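Local coordinates for protein sulfotransferase (Alicyclobacillus acidocaldarius subsp. acidocaldarius, PDB 3RNL) that probably transfers sulfo groups, as sulfotransferases do, and binds magnesium ions, at residues Glu134-Ser139 / Glu148-Gln153. Numbering follows the deposited sequence.
Sequences ERETLS and EERIRQ
Arg150 reaches from its helix with its side chain stretched out nearly straight and lays the NH1/NH2 end of its guanidinium against a single carboxylate oxygen of Glu136. The main bond of this salt bridge runs from Arg150 NH2 to Glu136 OE2, 2.8 Å long and bent to 147° at the hydrogen, meeting the oxygen on its syn side; NH1 of Arg150 adds a weak second bond to the same OE2 at 3.2 Å. Both nitrogens use OE2, and the two planes are turned 41° apart, so this is not the flat two-by-two pairing. Glu136 carries CG anti to the backbone N (chi1 177°) and bends at chi2, which turns OE1 toward the backbone of its own loop, where Leu138 N donates to it at 2.9 Å from above the carboxylate plane. Partners on both oxygens should restrict the rotation of the carboxylate. Leu138 CD1 approaches Arg150 NH2 at an oblique angle, 3.9 Å away. Ser143 OG hydrogen-bonds to both Glu136 OE2 and Arg150 NH1, serving both partners of the buried ion pair. Away from the magnesium sites, Tyr127 and Leu130 of helix 119-132 pack on Glu136, and Tyr155 and Trp159 on Arg150; the ion pair thus ties the loop between helices 119-132 and 140-145 to helix 147-152.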
loop_
_atom_site.group_PDB
_atom_site.type_symbol
_atom_site.label_atom_id
_atom_site.label_comp_id
_atom_site.label_asym_id
_atom_site.label_seq_id
_atom_site.Cartn_x
_atom_site.Cartn_y
_atom_site.Cartn_z
ATOM N N GLU A 134 11.848 -12.998 12.013
ATOM C CA GLU A 134 13.236 -13.361 12.306
ATOM C C GLU A 134 14.202 -12.914 11.208
ATOM O O GLU A 134 15.260 -13.501 11.008
ATOM C CB GLU A 134 13.348 -14.861 12.592
ATOM C CG GLU A 134 12.440 -15.296 13.735
ATOM C CD GLU A 134 12.783 -16.665 14.278
ATOM O OE1 GLU A 134 12.501 -17.667 13.590
ATOM O OE2 GLU A 134 13.334 -16.737 15.397
ATOM N N ARG A 135 13.805 -11.882 10.472
ATOM C CA ARG A 135 14.681 -11.244 9.496
ATOM C C ARG A 135 15.609 -10.187 10.101
ATOM O O ARG A 135 16.746 -10.015 9.663
ATOM C CB ARG A 135 13.831 -10.679 8.358
ATOM C CG ARG A 135 13.065 -11.796 7.658
ATOM C CD ARG A 135 11.930 -11.293 6.786
ATOM N NE ARG A 135 12.398 -10.539 5.632
ATOM C CZ ARG A 135 11.581 -9.933 4.768
ATOM N NH1 ARG A 135 10.266 -10.009 4.934
ATOM N NH2 ARG A 135 12.073 -9.265 3.731
ATOM N N GLU A 136 15.084 -9.454 11.078
ATOM C CA GLU A 136 15.831 -8.392 11.760
ATOM C C GLU A 136 16.047 -8.756 13.225
ATOM O O GLU A 136 15.085 -9.087 13.924
ATOM C CB GLU A 136 15.060 -7.074 11.667
ATOM C CG GLU A 136 15.720 -5.909 12.413
ATOM C CD GLU A 136 17.132 -5.617 11.909
ATOM O OE1 GLU A 136 18.062 -6.393 12.227
ATOM O OE2 GLU A 136 17.316 -4.617 11.186
ATOM N N THR A 137 17.303 -8.833 13.663
ATOM C CA THR A 137 17.585 -9.004 15.084
ATOM C C THR A 137 18.025 -7.740 15.836
ATOM O O THR A 137 18.155 -7.759 17.056
ATOM C CB THR A 137 18.675 -10.066 15.281
ATOM O OG1 THR A 137 19.833 -9.676 14.532
ATOM C CG2 THR A 137 18.185 -11.420 14.787
ATOM N N LEU A 138 18.253 -6.659 15.102
ATOM C CA LEU A 138 18.723 -5.395 15.685
ATOM C C LEU A 138 17.594 -4.633 16.366
ATOM O O LEU A 138 16.423 -4.884 16.101
ATOM C CB LEU A 138 19.385 -4.502 14.630
ATOM C CG LEU A 138 20.611 -5.083 13.915
ATOM C CD1 LEU A 138 20.991 -4.195 12.737
ATOM C CD2 LEU A 138 21.773 -5.243 14.869
ATOM N N SER A 139 17.959 -3.690 17.227
ATOM C CA SER A 139 16.987 -2.754 17.772
ATOM C C SER A 139 16.440 -1.878 16.644
ATOM O O SER A 139 17.039 -1.774 15.574
ATOM C CB SER A 139 17.641 -1.856 18.815
ATOM O OG SER A 139 18.583 -0.983 18.202
ATOM N N GLU A 148 19.909 3.636 4.707
ATOM C CA GLU A 148 20.646 4.109 3.539
ATOM C C GLU A 148 21.493 3.003 2.906
ATOM O O GLU A 148 21.488 2.831 1.687
ATOM C CB GLU A 148 21.540 5.305 3.884
ATOM C CG GLU A 148 22.215 5.915 2.661
ATOM C CD GLU A 148 23.220 7.006 3.005
ATOM O OE1 GLU A 148 23.780 6.986 4.121
ATOM O OE2 GLU A 148 23.454 7.886 2.147
ATOM N N GLU A 149 22.217 2.253 3.732
ATOM C CA GLU A 149 23.074 1.188 3.213
ATOM C C GLU A 149 22.271 0.021 2.637
ATOM O O GLU A 149 22.717 -0.648 1.708
ATOM C CB GLU A 149 24.063 0.692 4.277
ATOM C CG GLU A 149 23.448 -0.132 5.400
ATOM C CD GLU A 149 24.494 -0.858 6.238
ATOM O OE1 GLU A 149 25.501 -1.328 5.667
ATOM O OE2 GLU A 149 24.310 -0.960 7.469
ATOM N N ARG A 150 21.082 -0.215 3.184
ATOM C CA ARG A 150 20.209 -1.269 2.686
ATOM C C ARG A 150 19.557 -0.880 1.369
ATOM O O ARG A 150 19.328 -1.728 0.502
ATOM C CB ARG A 150 19.151 -1.629 3.732
ATOM C CG ARG A 150 19.783 -2.344 4.924
ATOM C CD ARG A 150 18.789 -2.527 6.051
ATOM N NE ARG A 150 19.308 -3.420 7.090
ATOM C CZ ARG A 150 18.789 -3.488 8.312
ATOM N NH1 ARG A 150 17.765 -2.707 8.629
ATOM N NH2 ARG A 150 19.290 -4.328 9.212
ATOM N N ILE A 151 19.272 0.404 1.200
ATOM C CA ILE A 151 18.785 0.859 -0.097
ATOM C C ILE A 151 19.883 0.668 -1.149
ATOM O O ILE A 151 19.620 0.160 -2.245
ATOM C CB ILE A 151 18.308 2.324 -0.052
ATOM C CG1 ILE A 151 17.045 2.433 0.820
ATOM C CG2 ILE A 151 18.025 2.826 -1.467
ATOM C CD1 ILE A 151 16.550 3.865 1.032
ATOM N N ARG A 152 21.116 1.048 -0.814
ATOM C CA ARG A 152 22.228 0.847 -1.743
ATOM C C ARG A 152 22.443 -0.625 -2.087
ATOM O O ARG A 152 22.828 -0.951 -3.213
ATOM C CB ARG A 152 23.533 1.419 -1.178
ATOM C CG ARG A 152 23.563 2.935 -1.075
ATOM C CD ARG A 152 24.997 3.445 -0.904
ATOM N NE ARG A 152 25.619 2.957 0.325
ATOM C CZ ARG A 152 25.575 3.600 1.488
ATOM N NH1 ARG A 152 26.168 3.085 2.556
ATOM N NH2 ARG A 152 24.939 4.759 1.586
ATOM N N GLN A 153 22.206 -1.509 -1.117
ATOM C CA GLN A 153 22.452 -2.942 -1.304
ATOM C C GLN A 153 21.261 -3.683 -1.925
ATOM O O GLN A 153 21.328 -4.889 -2.154
ATOM C CB GLN A 153 22.853 -3.607 0.013
ATOM C CG GLN A 153 24.220 -3.152 0.540
ATOM C CD GLN A 153 24.497 -3.625 1.953
ATOM O OE1 GLN A 153 23.639 -4.214 2.605
ATOM N NE2 GLN A 153 25.707 -3.357 2.438
#